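Side-chain contacts in soluble inorganic pyrophosphatase (Toxoplasma gondii, PDB 5WRT), which probably hydrolyses inorganic diphosphate to phosphate with the help of magnesium ions, as family I pyrophosphatases do: residues A[52-55]-A[56-59]; A[187-190]-A[191-194]. All blocks are in the same frame, centred on the assembly; numbering follows the deposited sequence.

Interaction 1: A[52-55]-A[56-59]; sequences EIPK and NTRR
Asn56 sits beside Lys55 at the corner of a type II beta turn that runs from Pro54 to Thr57, its positive phi suiting the third position of such a turn. The two side chains leave the turn side by side and point the same way, with Asn56 ND2 3.9 Å from Lys55 CG. The lysine amine extends on to a hydrogen bond with the carbonyl of Tyr90. Thr57 carries the polar part of the contact. Its OG1 lies between the backbone N and the carbonyl carbon (chi1 67°), which turns the hydroxyl back to Pro54, and Thr57 OG1 donates to Pro54 O at 2.8 Å, tilted 23° from the carbonyl plane. Thr57 N reaches the same Pro54 O at 3.3 Å in a weak bond, so one carbonyl oxygen receives both backbone and side chain of a single residue and the turn is closed twice. The hydroxyl is also bordered by carbon: Thr57 OG1 lies 3.4 Å from Pro54 CD and 3.4 Å from Ile53 CG2. Further on, Arg59 takes part through its carbonyl rather than its guanidinium, with Arg59 O 3.5 Å from Ile53 CG1. The turn thus links strand 47-53, which carries Glu52, a magnesium ligand of this protein though without bound metal in this chain, to strand 57-63. Glu52 and Ile53 form a classic beta bulge opposite Tyr93 of strand 92-95, while Asn56 and Thr57 form a G1 bulge opposite Leu89 of strand 84-89; Leu196 of the second subunit packs on Lys55 and Asn56.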
ATOM      1  N   GLU A  52      15.398  10.394  -2.154  1.00 26.31           N
ATOM      2  CA  GLU A  52      14.982  10.407  -3.551  1.00 26.20           C
ATOM      3  C   GLU A  52      13.483  10.630  -3.704  1.00 27.99           C
ATOM      4  O   GLU A  52      13.058  11.465  -4.508  1.00 28.24           O
ATOM      5  CB  GLU A  52      15.388   9.097  -4.240  1.00 25.23           C
ATOM      6  CG  GLU A  52      16.890   8.880  -4.351  1.00 25.28           C
ATOM      7  CD  GLU A  52      17.249   7.491  -4.856  1.00 26.09           C
ATOM      8  OE1 GLU A  52      16.491   6.537  -4.582  1.00 25.46           O
ATOM      9  OE2 GLU A  52      18.292   7.354  -5.531  1.00 26.16           O
ATOM     10  N   ILE A  53      12.672   9.904  -2.942  1.00 26.39           N
ATOM     11  CA  ILE A  53      11.219  10.002  -3.047  1.00 26.02           C
ATOM     12  C   ILE A  53      10.662  10.522  -1.728  1.00 26.36           C
ATOM     13  O   ILE A  53      10.729   9.822  -0.706  1.00 27.83           O
ATOM     14  CB  ILE A  53      10.599   8.648  -3.429  1.00 25.49           C
ATOM     15  CG1 ILE A  53      11.037   8.252  -4.841  1.00 25.02           C
ATOM     16  CG2 ILE A  53       9.083   8.708  -3.326  1.00 23.77           C
ATOM     17  CD1 ILE A  53      10.651   6.847  -5.228  1.00 26.46           C
ATOM     18  N   PRO A  54      10.108  11.730  -1.704  1.00 27.01           N
ATOM     19  CA  PRO A  54       9.586  12.280  -0.449  1.00 26.95           C
ATOM     20  C   PRO A  54       8.357  11.531   0.032  1.00 26.78           C
ATOM     21  O   PRO A  54       7.624  10.917  -0.747  1.00 25.65           O
ATOM     22  CB  PRO A  54       9.231  13.727  -0.812  1.00 26.91           C
ATOM     23  CG  PRO A  54      10.011  14.017  -2.039  1.00 27.83           C
ATOM     24  CD  PRO A  54      10.077  12.723  -2.788  1.00 27.63           C
ATOM     25  N   LYS A  55       8.153  11.587   1.346  1.00 26.09           N
ATOM     26  CA  LYS A  55       6.943  11.068   1.967  1.00 25.30           C
ATOM     27  C   LYS A  55       5.703  11.611   1.266  1.00 26.80           C
ATOM     28  O   LYS A  55       5.606  12.810   0.989  1.00 28.05           O
ATOM     29  CB  LYS A  55       6.937  11.450   3.450  1.00 28.12           C
ATOM     30  CG  LYS A  55       5.655  11.151   4.208  1.00 27.08           C
ATOM     31  CD  LYS A  55       5.729  11.743   5.616  1.00 29.20           C
ATOM     32  CE  LYS A  55       4.825  11.006   6.593  1.00 30.66           C
ATOM     33  NZ  LYS A  55       5.416   9.707   7.034  1.00 33.24           N
ATOM     34  N   ASN A  56       4.772  10.706   0.952  1.00 26.82           N
ATOM     35  CA  ASN A  56       3.469  11.031   0.370  1.00 27.58           C
ATOM     36  C   ASN A  56       3.564  11.476  -1.090  1.00 28.01           C
ATOM     37  O   ASN A  56       2.795  12.330  -1.534  1.00 28.62           O
ATOM     38  CB  ASN A  56       2.727  12.083   1.204  1.00 27.75           C
ATOM     39  CG  ASN A  56       2.152  11.509   2.482  1.00 28.40           C
ATOM     40  OD1 ASN A  56       1.849  10.318   2.558  1.00 28.36           O
ATOM     41  ND2 ASN A  56       2.001  12.351   3.497  1.00 30.99           N
ATOM     42  N   THR A  57       4.506  10.915  -1.848  1.00 27.69           N
ATOM     43  CA  THR A  57       4.578  11.114  -3.289  1.00 28.69           C
ATOM     44  C   THR A  57       4.717   9.756  -3.966  1.00 28.64           C
ATOM     45  O   THR A  57       4.901   8.727  -3.311  1.00 27.18           O
ATOM     46  CB  THR A  57       5.744  12.029  -3.697  1.00 29.16           C
ATOM     47  OG1 THR A  57       6.991  11.379  -3.417  1.00 28.36           O
ATOM     48  CG2 THR A  57       5.680  13.358  -2.953  1.00 29.58           C
ATOM     49  N   ARG A  58       4.623   9.753  -5.298  1.00 30.16           N
ATOM     50  CA  ARG A  58       4.661   8.496  -6.032  1.00 31.15           C
ATOM     51  C   ARG A  58       5.494   8.541  -7.308  1.00 30.96           C
ATOM     52  O   ARG A  58       5.574   7.520  -7.997  1.00 31.62           O
ATOM     53  CB  ARG A  58       3.240   7.995  -6.349  1.00 31.33           C
ATOM     54  CG  ARG A  58       2.431   8.812  -7.325  1.00 32.87           C
ATOM     55  CD  ARG A  58       1.216   8.000  -7.742  1.00 32.87           C
ATOM     56  NE  ARG A  58       0.297   8.746  -8.593  1.00 38.00           N
ATOM     57  CZ  ARG A  58      -0.976   8.978  -8.287  1.00 37.08           C
ATOM     58  NH1 ARG A  58      -1.479   8.516  -7.150  1.00 34.63           N
ATOM     59  NH2 ARG A  58      -1.745   9.664  -9.120  1.00 36.97           N
ATOM     60  N   ARG A  59       6.094   9.675  -7.659  1.00 30.06           N
ATOM     61  CA  ARG A  59       6.984   9.700  -8.810  1.00 32.74           C
ATOM     62  C   ARG A  59       8.274   8.960  -8.480  1.00 31.92           C
ATOM     63  O   ARG A  59       8.861   9.148  -7.410  1.00 31.41           O
ATOM     64  CB  ARG A  59       7.304  11.137  -9.221  1.00 35.33           C
ATOM     65  CG  ARG A  59       6.122  11.926  -9.742  1.00 36.29           C
ATOM     66  CD  ARG A  59       6.569  13.269 -10.299  1.00 39.89           C
ATOM     67  NE  ARG A  59       5.464  13.989 -10.924  1.00 41.96           N
ATOM     68  CZ  ARG A  59       4.735  14.919 -10.315  1.00 44.16           C
ATOM     69  NH1 ARG A  59       4.996  15.249  -9.057  1.00 43.22           N
ATOM     70  NH2 ARG A  59       3.746  15.519 -10.965  1.00 44.61           N
TER

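Interaction 2: A[187-190]-A[191-194]; sequences IREW and FRWY
Glu189 OE1 accepts from two side chains one turn further along the helix: Arg192 NE at 2.8 Å and, in a weak bond, Trp193 NE1 at 3.2 Å. The second carboxylate oxygen completes a side-on salt bridge, Glu189 OE2 to Arg192 NH2 at 2.9 Å and nearly straight at 176°. Both oxygens are met on their syn sides, and the two planes are only 19° apart, so the two bonds hold guanidinium and carboxylate edge to edge and nearly coplanar. A bend at chi2 of the glutamate brings its carboxylate round to the arginine. Arg192 is shared between Glu189 and, through NH1, Glu209; these two carboxylates probably ease the closeness of the like-charged Arg188. Trp193 NE1 has its stronger partner in the carbonyl of Gly182 of the second subunit. These pairs belong to the last turns of helix 183-193, where backbone bonds such as Arg192 N to Arg188 O run from residue i+4 back to residue i.

Trp190, Phe191 and Tyr194 make an aromatic cluster. Trp190 turns its edge to the face of Phe191 in a T-shaped pair, the planes 66° apart, and CE3 stands over the centre of the phenyl ring. Tyr194 comes over a face of the indole: its CB makes a CH-pi contact 3.9 Å from the centroid of the Trp190 six-membered ring. The tyrosine ring is slid aside, so the two rings barely overlap, although Trp190 CZ3 and Tyr194 CD2 approach to 3.4 Å. Alongside Phe191, Ile187 CG2 lies 4.0 Å from Phe191 CD2. Ile187 and Phe191 rest on strands 136-149 and 152-161, and Trp190 NE1 is bound by the carbonyl of Thr88.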
ATOM      1  N   ILE A 187       5.129  -0.789   5.859  1.00 23.26           N
ATOM      2  CA  ILE A 187       6.234  -0.789   4.906  1.00 22.87           C
ATOM      3  C   ILE A 187       6.367  -2.151   4.233  1.00 23.47           C
ATOM      4  O   ILE A 187       6.572  -2.238   3.017  1.00 23.04           O
ATOM      5  CB  ILE A 187       7.541  -0.370   5.604  1.00 24.12           C
ATOM      6  CG1 ILE A 187       7.497   1.114   5.971  1.00 24.40           C
ATOM      7  CG2 ILE A 187       8.746  -0.671   4.721  1.00 23.16           C
ATOM      8  CD1 ILE A 187       8.537   1.518   6.992  1.00 22.33           C
ATOM      9  N   ARG A 188       6.244  -3.234   5.008  1.00 23.73           N
ATOM     10  CA  ARG A 188       6.340  -4.571   4.429  1.00 23.69           C
ATOM     11  C   ARG A 188       5.240  -4.808   3.402  1.00 23.14           C
ATOM     12  O   ARG A 188       5.498  -5.307   2.302  1.00 22.84           O
ATOM     13  CB  ARG A 188       6.279  -5.636   5.525  1.00 23.71           C
ATOM     14  CG  ARG A 188       6.329  -7.062   4.974  1.00 24.13           C
ATOM     15  CD  ARG A 188       6.423  -8.109   6.076  1.00 26.46           C
ATOM     16  NE  ARG A 188       5.735  -7.676   7.286  1.00 28.14           N
ATOM     17  CZ  ARG A 188       6.278  -7.673   8.498  1.00 28.98           C
ATOM     18  NH1 ARG A 188       7.522  -8.098   8.676  1.00 26.04           N
ATOM     19  NH2 ARG A 188       5.569  -7.251   9.535  1.00 28.80           N
ATOM     20  N   GLU A 189       4.000  -4.457   3.748  1.00 23.57           N
ATOM     21  CA  GLU A 189       2.893  -4.699   2.830  1.00 24.35           C
ATOM     22  C   GLU A 189       2.961  -3.779   1.619  1.00 23.92           C
ATOM     23  O   GLU A 189       2.521  -4.162   0.529  1.00 24.16           O
ATOM     24  CB  GLU A 189       1.558  -4.529   3.555  1.00 23.50           C
ATOM     25  CG  GLU A 189       1.316  -5.553   4.660  1.00 25.08           C
ATOM     26  CD  GLU A 189       1.610  -6.982   4.232  1.00 25.95           C
ATOM     27  OE1 GLU A 189       1.273  -7.354   3.087  1.00 25.01           O
ATOM     28  OE2 GLU A 189       2.188  -7.734   5.045  1.00 28.00           O
ATOM     29  N   TRP A 190       3.506  -2.572   1.786  1.00 24.16           N
ATOM     30  CA  TRP A 190       3.655  -1.668   0.651  1.00 23.11           C
ATOM     31  C   TRP A 190       4.569  -2.271  -0.407  1.00 23.84           C
ATOM     32  O   TRP A 190       4.210  -2.346  -1.587  1.00 23.89           O
ATOM     33  CB  TRP A 190       4.196  -0.315   1.118  1.00 23.27           C
ATOM     34  CG  TRP A 190       3.956   0.789   0.133  1.00 23.92           C
ATOM     35  CD1 TRP A 190       2.949   1.710   0.165  1.00 22.73           C
ATOM     36  CD2 TRP A 190       4.728   1.081  -1.039  1.00 22.66           C
ATOM     37  NE1 TRP A 190       3.049   2.559  -0.909  1.00 24.60           N
ATOM     38  CE2 TRP A 190       4.132   2.194  -1.665  1.00 24.39           C
ATOM     39  CE3 TRP A 190       5.867   0.513  -1.619  1.00 22.95           C
ATOM     40  CZ2 TRP A 190       4.636   2.750  -2.841  1.00 23.00           C
ATOM     41  CZ3 TRP A 190       6.365   1.066  -2.786  1.00 24.04           C
ATOM     42  CH2 TRP A 190       5.750   2.171  -3.384  1.00 23.54           C
ATOM     43  N   PHE A 191       5.755  -2.719   0.001  1.00 23.11           N
ATOM     44  CA  PHE A 191       6.708  -3.273  -0.951  1.00 24.00           C
ATOM     45  C   PHE A 191       6.357  -4.691  -1.385  1.00 26.29           C
ATOM     46  O   PHE A 191       6.876  -5.153  -2.406  1.00 26.78           O
ATOM     47  CB  PHE A 191       8.118  -3.220  -0.365  1.00 24.18           C
ATOM     48  CG  PHE A 191       8.720  -1.845  -0.391  1.00 24.47           C
ATOM     49  CD1 PHE A 191       9.222  -1.320  -1.572  1.00 24.67           C
ATOM     50  CD2 PHE A 191       8.755  -1.064   0.752  1.00 22.72           C
ATOM     51  CE1 PHE A 191       9.766  -0.049  -1.606  1.00 24.96           C
ATOM     52  CE2 PHE A 191       9.297   0.210   0.723  1.00 24.31           C
ATOM     53  CZ  PHE A 191       9.803   0.717  -0.459  1.00 22.67           C
ATOM     54  N   ARG A 192       5.489  -5.384  -0.646  1.00 24.49           N
ATOM     55  CA  ARG A 192       5.034  -6.694  -1.100  1.00 26.00           C
ATOM     56  C   ARG A 192       4.082  -6.569  -2.284  1.00 27.41           C
ATOM     57  O   ARG A 192       4.125  -7.387  -3.210  1.00 27.99           O
ATOM     58  CB  ARG A 192       4.356  -7.453   0.043  1.00 25.48           C
ATOM     59  CG  ARG A 192       4.090  -8.923  -0.272  1.00 26.24           C
ATOM     60  CD  ARG A 192       2.824  -9.434   0.401  1.00 25.16           C
ATOM     61  NE  ARG A 192       2.891  -9.349   1.856  1.00 27.53           N
ATOM     62  CZ  ARG A 192       3.441 -10.275   2.638  1.00 27.72           C
ATOM     63  NH1 ARG A 192       3.973 -11.367   2.106  1.00 26.56           N
ATOM     64  NH2 ARG A 192       3.453 -10.109   3.954  1.00 25.24           N
ATOM     65  N   TRP A 193       3.228  -5.545  -2.281  1.00 25.19           N
ATOM     66  CA  TRP A 193       2.105  -5.466  -3.203  1.00 25.92           C
ATOM     67  C   TRP A 193       2.266  -4.436  -4.315  1.00 26.29           C
ATOM     68  O   TRP A 193       1.489  -4.472  -5.274  1.00 27.84           O
ATOM     69  CB  TRP A 193       0.814  -5.155  -2.426  1.00 24.93           C
ATOM     70  CG  TRP A 193       0.336  -6.284  -1.562  1.00 25.70           C
ATOM     71  CD1 TRP A 193       0.515  -6.420  -0.214  1.00 24.99           C
ATOM     72  CD2 TRP A 193      -0.410  -7.432  -1.984  1.00 26.97           C
ATOM     73  NE1 TRP A 193      -0.067  -7.583   0.226  1.00 25.08           N
ATOM     74  CE2 TRP A 193      -0.643  -8.224  -0.841  1.00 26.61           C
ATOM     75  CE3 TRP A 193      -0.902  -7.869  -3.218  1.00 27.80           C
ATOM     76  CZ2 TRP A 193      -1.345  -9.427  -0.895  1.00 27.10           C
ATOM     77  CZ3 TRP A 193      -1.599  -9.063  -3.270  1.00 29.35           C
ATOM     78  CH2 TRP A 193      -1.814  -9.827  -2.115  1.00 28.18           C
ATOM     79  N   TYR A 194       3.241  -3.527  -4.225  1.00 27.84           N
ATOM     80  CA  TYR A 194       3.214  -2.343  -5.085  1.00 29.82           C
ATOM     81  C   TYR A 194       3.482  -2.643  -6.558  1.00 31.09           C
ATOM     82  O   TYR A 194       3.218  -1.781  -7.403  1.00 31.37           O
ATOM     83  CB  TYR A 194       4.206  -1.291  -4.581  1.00 27.63           C
ATOM     84  CG  TYR A 194       5.655  -1.558  -4.914  1.00 28.03           C
ATOM     85  CD1 TYR A 194       6.304  -2.682  -4.426  1.00 29.12           C
ATOM     86  CD2 TYR A 194       6.376  -0.676  -5.709  1.00 29.28           C
ATOM     87  CE1 TYR A 194       7.632  -2.925  -4.723  1.00 28.91           C
ATOM     88  CE2 TYR A 194       7.703  -0.909  -6.012  1.00 29.79           C
ATOM     89  CZ  TYR A 194       8.327  -2.036  -5.516  1.00 31.53           C
ATOM     90  OH  TYR A 194       9.650  -2.274  -5.813  1.00 33.17           O
TER

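How the interactions relate
Both contacts are local but differ in depth and chemistry. Interaction 1 is a surface turn between two strands, held by a backbone carbonyl and a hydroxyl; interaction 2 is buried at the end of a helix and combines a salt bridge with an edge-to-face and CH-pi aromatic cluster. Their centres are 15 Å apart without touching, but strand 84-89 lies near both: Leu89 pairs with the turn, while Thr88 and Tyr85 meet Trp190 and Tyr194. Each reaches the second subunit, 52-59 through Lys55, Asn56 and Arg58, and 187-194 chiefly through Trp193. The magnesium site is close to both, with Ile53 about 7 Å and Tyr194 about 8 Å from a bound ion, side chain to metal.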